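Siderophore-interacting protein (Aeromonas hydrophila, PDB 6K2L) binds FAD and, as a member of the siderophore-interacting protein family, probably reduces ferric siderophores to release their iron inside the cell. Local coordinates at residues 134-147 / 210-224. The protein carries 1 engineered substitution. Residues are numbered along the deposited sequence; the frame is centred on the assembly and turned at random.
With FAD (flavin-adenine dinucleotide), chain C.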
loop_
_atom_site.group_PDB
_atom_site.type_symbol
_atom_site.label_atom_id
_atom_site.label_comp_id
_atom_site.label_asym_id
_atom_site.label_seq_id
_atom_site.Cartn_x
_atom_site.Cartn_y
_atom_site.Cartn_z
ATOM N N GLN A 134 6.837 -0.759 -9.301
ATOM C CA GLN A 134 8.081 -0.039 -9.492
ATOM C C GLN A 134 7.802 1.359 -10.026
ATOM O O GLN A 134 6.901 1.531 -10.864
ATOM C CB GLN A 134 8.974 -0.790 -10.477
ATOM C CG GLN A 134 10.415 -0.330 -10.475
ATOM C CD GLN A 134 11.274 -1.132 -11.424
ATOM O OE1 GLN A 134 11.286 -2.363 -11.377
ATOM N NE2 GLN A 134 11.995 -0.436 -12.300
ATOM N N PRO A 135 8.528 2.378 -9.558
ATOM C CA PRO A 135 8.317 3.736 -10.088
ATOM C C PRO A 135 8.556 3.799 -11.594
ATOM O O PRO A 135 9.569 3.319 -12.108
ATOM C CB PRO A 135 9.324 4.589 -9.304
ATOM C CG PRO A 135 10.244 3.596 -8.618
ATOM C CD PRO A 135 9.430 2.375 -8.394
ATOM N N ALA A 136 7.586 4.372 -12.302
ATOM C CA ALA A 136 7.652 4.529 -13.745
ATOM C C ALA A 136 6.562 5.506 -14.160
ATOM O O ALA A 136 5.668 5.838 -13.381
ATOM C CB ALA A 136 7.491 3.190 -14.476
ATOM N N SER A 137 6.649 5.973 -15.393
ATOM C CA SER A 137 5.571 6.777 -15.924
ATOM C C SER A 137 4.603 5.962 -16.769
ATOM O O SER A 137 3.417 6.305 -16.832
ATOM C CB SER A 137 6.143 7.944 -16.736
ATOM O OG SER A 137 6.252 7.603 -18.098
ATOM N N HIS A 138 5.066 4.876 -17.380
ATOM C CA HIS A 138 4.228 3.989 -18.169
ATOM C C HIS A 138 4.220 2.597 -17.543
ATOM O O HIS A 138 5.244 2.125 -17.037
ATOM C CB HIS A 138 4.729 3.957 -19.600
ATOM C CG HIS A 138 4.480 5.238 -20.333
ATOM N ND1 HIS A 138 5.330 6.323 -20.244
ATOM C CD2 HIS A 138 3.471 5.614 -21.158
ATOM C CE1 HIS A 138 4.844 7.317 -20.963
ATOM N NE2 HIS A 138 3.725 6.909 -21.539
ATOM N N TYR A 139 3.056 1.952 -17.554
ATOM C CA TYR A 139 2.864 0.634 -16.952
ATOM C C TYR A 139 2.127 -0.283 -17.923
ATOM O O TYR A 139 1.041 0.055 -18.409
ATOM C CB TYR A 139 2.075 0.732 -15.653
ATOM C CG TYR A 139 2.816 1.365 -14.521
ATOM C CD1 TYR A 139 3.773 0.656 -13.807
ATOM C CD2 TYR A 139 2.538 2.679 -14.145
ATOM C CE1 TYR A 139 4.448 1.240 -12.761
ATOM C CE2 TYR A 139 3.211 3.297 -13.102
ATOM C CZ TYR A 139 4.164 2.576 -12.405
ATOM O OH TYR A 139 4.816 3.182 -11.341
ATOM N N TYR A 140 2.692 -1.449 -18.188
ATOM C CA TYR A 140 2.099 -2.394 -19.130
ATOM C C TYR A 140 2.024 -3.746 -18.451
ATOM O O TYR A 140 3.063 -4.377 -18.222
ATOM C CB TYR A 140 2.921 -2.490 -20.412
ATOM C CG TYR A 140 3.151 -1.161 -21.062
ATOM C CD1 TYR A 140 2.155 -0.551 -21.816
ATOM C CD2 TYR A 140 4.356 -0.498 -20.897
ATOM C CE1 TYR A 140 2.372 0.686 -22.419
ATOM C CE2 TYR A 140 4.579 0.717 -21.479
ATOM C CZ TYR A 140 3.592 1.315 -22.228
ATOM O OH TYR A 140 3.874 2.532 -22.783
ATOM N N MET A 141 0.802 -4.214 -18.186
ATOM C CA MET A 141 0.581 -5.301 -17.251
ATOM C C MET A 141 -0.358 -6.311 -17.910
ATOM O O MET A 141 -1.359 -5.923 -18.513
ATOM C CB MET A 141 -0.015 -4.724 -15.966
ATOM C CG MET A 141 0.960 -3.797 -15.162
ATOM S SD MET A 141 0.273 -3.499 -13.528
ATOM C CE MET A 141 0.702 -1.745 -13.218
ATOM N N VAL A 142 -0.056 -7.605 -17.801
ATOM C CA VAL A 142 -0.946 -8.651 -18.303
ATOM C C VAL A 142 -1.079 -9.706 -17.216
ATOM O O VAL A 142 -0.126 -9.965 -16.471
ATOM C CB VAL A 142 -0.444 -9.264 -19.640
ATOM C CG1 VAL A 142 -1.265 -10.455 -20.035
ATOM C CG2 VAL A 142 -0.464 -8.232 -20.790
ATOM N N GLY A 143 -2.276 -10.281 -17.088
ATOM C CA GLY A 143 -2.435 -11.407 -16.184
ATOM C C GLY A 143 -3.787 -12.074 -16.340
ATOM O O GLY A 143 -4.590 -11.724 -17.211
ATOM N N ASP A 144 -4.024 -13.061 -15.475
ATOM C CA ASP A 144 -5.299 -13.747 -15.392
ATOM C C ASP A 144 -5.788 -13.594 -13.958
ATOM O O ASP A 144 -5.223 -12.801 -13.198
ATOM C CB ASP A 144 -5.168 -15.212 -15.855
ATOM C CG ASP A 144 -4.166 -16.047 -15.001
ATOM O OD1 ASP A 144 -3.971 -15.765 -13.793
ATOM O OD2 ASP A 144 -3.586 -17.019 -15.539
ATOM N N LEU A 145 -6.823 -14.359 -13.577
ATOM C CA LEU A 145 -7.339 -14.253 -12.211
ATOM C C LEU A 145 -6.284 -14.542 -11.143
ATOM O O LEU A 145 -6.397 -14.025 -10.022
ATOM C CB LEU A 145 -8.517 -15.204 -12.005
ATOM C CG LEU A 145 -9.834 -14.641 -12.518
ATOM C CD1 LEU A 145 -10.955 -15.602 -12.213
ATOM C CD2 LEU A 145 -10.088 -13.265 -11.930
ATOM N N THR A 146 -5.276 -15.378 -11.429
ATOM C CA THR A 146 -4.257 -15.603 -10.411
ATOM C C THR A 146 -3.368 -14.383 -10.201
ATOM O O THR A 146 -2.769 -14.249 -9.127
ATOM C CB THR A 146 -3.392 -16.800 -10.768
ATOM O OG1 THR A 146 -2.618 -16.498 -11.925
ATOM C CG2 THR A 146 -4.243 -17.989 -11.056
ATOM N N ALA A 147 -3.309 -13.482 -11.182
ATOM C CA ALA A 147 -2.532 -12.260 -11.126
ATOM C C ALA A 147 -3.392 -11.038 -10.828
ATOM O O ALA A 147 -2.854 -9.958 -10.599
ATOM C CB ALA A 147 -1.785 -12.051 -12.451
ATOM N N GLU A 210 6.127 2.355 -24.756
ATOM C CA GLU A 210 7.277 3.162 -24.402
ATOM C C GLU A 210 8.387 2.285 -23.854
ATOM O O GLU A 210 8.155 1.482 -22.946
ATOM C CB GLU A 210 6.870 4.191 -23.364
ATOM C CG GLU A 210 5.841 5.152 -23.921
ATOM C CD GLU A 210 6.466 6.193 -24.841
ATOM O OE1 GLU A 210 7.683 6.462 -24.662
ATOM O OE2 GLU A 210 5.738 6.733 -25.721
ATOM N N GLU A 211 9.596 2.432 -24.395
ATOM C CA GLU A 211 10.713 1.664 -23.876
ATOM C C GLU A 211 11.480 2.400 -22.801
ATOM O O GLU A 211 12.288 1.772 -22.111
ATOM C CB GLU A 211 11.673 1.255 -24.999
ATOM C CG GLU A 211 12.499 2.385 -25.563
ATOM C CD GLU A 211 13.141 1.991 -26.879
ATOM O OE1 GLU A 211 14.108 1.197 -26.850
ATOM O OE2 GLU A 211 12.666 2.459 -27.940
ATOM N N GLN A 212 11.259 3.699 -22.637
ATOM C CA GLN A 212 11.946 4.466 -21.605
ATOM C C GLN A 212 10.975 4.815 -20.486
ATOM O O GLN A 212 9.796 5.084 -20.732
ATOM C CB GLN A 212 12.584 5.751 -22.160
ATOM C CG GLN A 212 13.450 5.567 -23.398
ATOM C CD GLN A 212 14.726 4.766 -23.146
ATOM O OE1 GLN A 212 15.119 4.520 -21.992
ATOM N NE2 GLN A 212 15.380 4.347 -24.239
ATOM N N GLN A 213 11.480 4.798 -19.258
ATOM C CA GLN A 213 10.696 5.124 -18.069
ATOM C C GLN A 213 9.407 4.317 -18.003
ATOM O O GLN A 213 8.323 4.860 -17.775
ATOM C CB GLN A 213 10.390 6.613 -18.004
ATOM C CG GLN A 213 10.498 7.170 -16.603
ATOM C CD GLN A 213 10.812 8.638 -16.613
ATOM O OE1 GLN A 213 11.401 9.152 -17.572
ATOM N NE2 GLN A 213 10.412 9.335 -15.554
ATOM N N SER A 214 9.527 3.003 -18.192
ATOM C CA SER A 214 8.358 2.144 -18.167
ATOM C C SER A 214 8.652 0.874 -17.386
ATOM O O SER A 214 9.799 0.479 -17.206
ATOM C CB SER A 214 7.876 1.800 -19.587
ATOM O OG SER A 214 8.941 1.379 -20.413
ATOM N N TYR A 215 7.580 0.240 -16.928
ATOM C CA TYR A 215 7.635 -0.998 -16.167
ATOM C C TYR A 215 6.650 -1.984 -16.785
ATOM O O TYR A 215 5.465 -1.667 -16.940
ATOM C CB TYR A 215 7.295 -0.748 -14.703
ATOM C CG TYR A 215 7.435 -1.968 -13.820
ATOM C CD1 TYR A 215 8.653 -2.631 -13.715
ATOM C CD2 TYR A 215 6.350 -2.442 -13.068
ATOM C CE1 TYR A 215 8.789 -3.744 -12.897
ATOM C CE2 TYR A 215 6.478 -3.551 -12.243
ATOM C CZ TYR A 215 7.704 -4.196 -12.167
ATOM O OH TYR A 215 7.841 -5.298 -11.364
ATOM N N PHE A 216 7.146 -3.164 -17.151
ATOM C CA PHE A 216 6.349 -4.228 -17.736
ATOM C C PHE A 216 6.158 -5.330 -16.705
ATOM O O PHE A 216 7.123 -5.798 -16.108
ATOM C CB PHE A 216 7.023 -4.778 -18.986
ATOM C CG PHE A 216 7.242 -3.749 -20.055
ATOM C CD1 PHE A 216 8.290 -2.832 -19.968
ATOM C CD2 PHE A 216 6.406 -3.703 -21.159
ATOM C CE1 PHE A 216 8.484 -1.884 -20.973
ATOM C CE2 PHE A 216 6.601 -2.754 -22.170
ATOM C CZ PHE A 216 7.637 -1.842 -22.071
ATOM N N TRP A 217 4.908 -5.713 -16.473
ATOM C CA TRP A 217 4.558 -6.688 -15.451
ATOM C C TRP A 217 3.688 -7.747 -16.107
ATOM O O TRP A 217 2.569 -7.451 -16.535
ATOM C CB TRP A 217 3.837 -6.024 -14.289
ATOM C CG TRP A 217 3.696 -6.883 -13.071
ATOM C CD1 TRP A 217 4.471 -6.842 -11.945
ATOM C CD2 TRP A 217 2.725 -7.921 -12.853
ATOM N NE1 TRP A 217 4.041 -7.790 -11.039
ATOM C CE2 TRP A 217 2.963 -8.454 -11.570
ATOM C CE3 TRP A 217 1.655 -8.416 -13.596
ATOM C CZ2 TRP A 217 2.169 -9.458 -11.020
ATOM C CZ3 TRP A 217 0.868 -9.417 -13.051
ATOM C CH2 TRP A 217 1.129 -9.926 -11.777
ATOM N N PHE A 218 4.225 -8.967 -16.217
ATOM C CA PHE A 218 3.551 -10.120 -16.800
ATOM C C PHE A 218 3.477 -11.210 -15.728
ATOM O O PHE A 218 4.513 -11.668 -15.230
ATOM C CB PHE A 218 4.310 -10.607 -18.042
ATOM C CG PHE A 218 4.647 -9.503 -19.042
ATOM C CD1 PHE A 218 3.671 -8.619 -19.487
ATOM C CD2 PHE A 218 5.937 -9.361 -19.543
ATOM C CE1 PHE A 218 3.979 -7.610 -20.409
ATOM C CE2 PHE A 218 6.256 -8.366 -20.458
ATOM C CZ PHE A 218 5.276 -7.491 -20.903
ATOM N N GLY A 219 2.252 -11.589 -15.339
ATOM C CA GLY A 219 2.047 -12.661 -14.385
ATOM C C GLY A 219 0.854 -13.504 -14.795
ATOM O O GLY A 219 0.228 -13.266 -15.816
ATOM N N GLY A 220 0.522 -14.476 -13.966
ATOM C CA GLY A 220 -0.546 -15.386 -14.358
ATOM C C GLY A 220 -0.038 -16.600 -15.110
ATOM O O GLY A 220 1.142 -16.940 -15.014
ATOM N N GLU A 221 -0.898 -17.229 -15.899
ATOM C CA GLU A 221 -0.586 -18.496 -16.561
ATOM C C GLU A 221 0.544 -18.352 -17.591
ATOM O O GLU A 221 0.735 -17.306 -18.217
ATOM C CB GLU A 221 -1.837 -19.048 -17.241
ATOM C CG GLU A 221 -1.846 -20.557 -17.382
ATOM C CD GLU A 221 -1.257 -21.005 -18.693
ATOM O OE1 GLU A 221 -1.231 -20.185 -19.636
ATOM O OE2 GLU A 221 -0.821 -22.170 -18.781
ATOM N N GLU A 222 1.281 -19.452 -17.786
ATOM C CA GLU A 222 2.539 -19.411 -18.538
ATOM C C GLU A 222 2.360 -18.878 -19.960
ATOM O O GLU A 222 3.225 -18.134 -20.467
ATOM C CB GLU A 222 3.154 -20.802 -18.581
ATOM C CG GLU A 222 4.642 -20.790 -18.756
ATOM C CD GLU A 222 5.159 -22.088 -19.363
ATOM O OE1 GLU A 222 4.632 -22.497 -20.436
ATOM O OE2 GLU A 222 6.082 -22.690 -18.757
ATOM N N GLY A 223 1.252 -19.263 -20.616
ATOM C CA GLY A 223 0.905 -18.854 -21.970
ATOM C C GLY A 223 0.526 -17.397 -22.165
ATOM O O GLY A 223 0.187 -16.989 -23.279
ATOM N N LEU A 224 0.509 -16.613 -21.090
ATOM C CA LEU A 224 0.484 -15.161 -21.190
ATOM C C LEU A 224 1.857 -14.559 -20.933
ATOM O O LEU A 224 2.281 -13.654 -21.660
ATOM C CB LEU A 224 -0.524 -14.569 -20.199
ATOM C CG LEU A 224 -1.991 -14.910 -20.398
ATOM C CD1 LEU A 224 -2.725 -14.749 -19.086
ATOM C CD2 LEU A 224 -2.611 -14.022 -21.453
HETATM P PA FAD C . -2.381 -27.183 -7.898
HETATM O O1A FAD C . -2.386 -28.302 -6.906
HETATM O O2A FAD C . -1.060 -26.416 -8.037
HETATM O O5B FAD C . -2.724 -27.627 -9.419
HETATM C C5B FAD C . -3.839 -28.491 -9.725
HETATM C C4B FAD C . -4.298 -28.343 -11.162
HETATM O O4B FAD C . -5.120 -27.162 -11.303
HETATM C C3B FAD C . -3.219 -28.220 -12.235
HETATM O O3B FAD C . -3.642 -28.874 -13.430
HETATM C C2B FAD C . -3.092 -26.701 -12.419
HETATM O O2B FAD C . -2.647 -26.283 -13.707
HETATM C C1B FAD C . -4.533 -26.245 -12.213
HETATM N N9A FAD C . -4.632 -24.941 -11.607
HETATM C C8A FAD C . -3.858 -24.446 -10.587
HETATM N N7A FAD C . -4.192 -23.236 -10.202
HETATM C C5A FAD C . -5.268 -22.921 -11.019
HETATM C C6A FAD C . -6.081 -21.777 -11.114
HETATM N N6A FAD C . -5.948 -20.712 -10.321
HETATM N N1A FAD C . -7.066 -21.779 -12.049
HETATM C C2A FAD C . -7.207 -22.855 -12.830
HETATM N N3A FAD C . -6.505 -23.995 -12.822
HETATM C C4A FAD C . -5.551 -23.965 -11.887
HETATM N N1 FAD C . -2.980 -17.824 -7.311
HETATM C C2 FAD C . -4.094 -17.270 -6.745
HETATM O O2 FAD C . -5.201 -17.806 -6.827
HETATM N N3 FAD C . -3.998 -16.065 -6.067
HETATM C C4 FAD C . -2.855 -15.325 -5.887
HETATM O O4 FAD C . -2.895 -14.269 -5.256
HETATM C C4X FAD C . -1.672 -15.926 -6.478
HETATM N N5 FAD C . -0.514 -15.286 -6.347
HETATM C C5X FAD C . 0.599 -15.853 -6.915
HETATM C C6 FAD C . 1.812 -15.185 -6.808
HETATM C C7 FAD C . 2.970 -15.700 -7.386
HETATM C C7M FAD C . 4.269 -14.952 -7.223
HETATM C C8 FAD C . 2.918 -16.935 -8.060
HETATM C C8M FAD C . 4.157 -17.552 -8.660
HETATM C C9 FAD C . 1.707 -17.614 -8.153
HETATM C C9A FAD C . 0.550 -17.082 -7.598
HETATM N N10 FAD C . -0.695 -17.733 -7.719
HETATM C C10 FAD C . -1.836 -17.174 -7.178
HETATM C "C1'" FAD C . -0.803 -19.005 -8.457
HETATM C "C2'" FAD C . -1.059 -20.229 -7.575
HETATM O "O2'" FAD C . 0.100 -20.585 -6.815
HETATM C "C3'" FAD C . -1.463 -21.397 -8.478
HETATM O "O3'" FAD C . -2.786 -21.159 -8.954
HETATM C "C4'" FAD C . -1.411 -22.769 -7.808
HETATM O "O4'" FAD C . -1.233 -23.763 -8.820
HETATM C "C5'" FAD C . -2.656 -23.031 -6.987
HETATM O "O5'" FAD C . -2.483 -24.252 -6.244
HETATM P P FAD C . -3.634 -25.327 -6.146
HETATM O O1P FAD C . -3.238 -26.256 -4.991
HETATM O O2P FAD C . -4.958 -24.718 -6.029
HETATM O O3P FAD C . -3.511 -26.125 -7.526
#
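Two neighbouring parallel strands in the C-terminal NAD-ferredoxin-like sheet, 138-144 and 214-218, pair from His138 with Ser214 to Val142 with Phe218. The backbone ladder runs through Tyr140, whose N donates to Tyr215 O and whose O accepts from Trp217 N, and ends with Gly219 N on Val142 O at 3.1 Å. On one face the Tyr140 and Phe216 rings lie side by side, slid apart with planes 26° from each other and Tyr140 CD2 3.4 Å from Phe216 CE2. Beyond them Tyr140 OH accepts a nearly straight bond from Glu210 N (3.0 Å), while Glu210 CG sits over the centre of the His138 ring. On the other face Gln134 CB lies over the Tyr215 ring in a CH-pi contact, 3.7 Å from its centroid; Trp217 chi1 of -168°, CG anti to the backbone N, brings the indole edge to Ala147 CB in the ring plane. At the C-terminal ends Asp144 OD2 accepts from Glu221 N (2.7 Å), above the carboxylate plane, and from Trp249 NE1; OD1 accepts from Thr146 N in an Asx turn. Thr146 CG2 lies 3.3 Å from FAD N6A. Helices flank both faces, as in the alpha/beta half of ferredoxin-reductase-like flavoproteins.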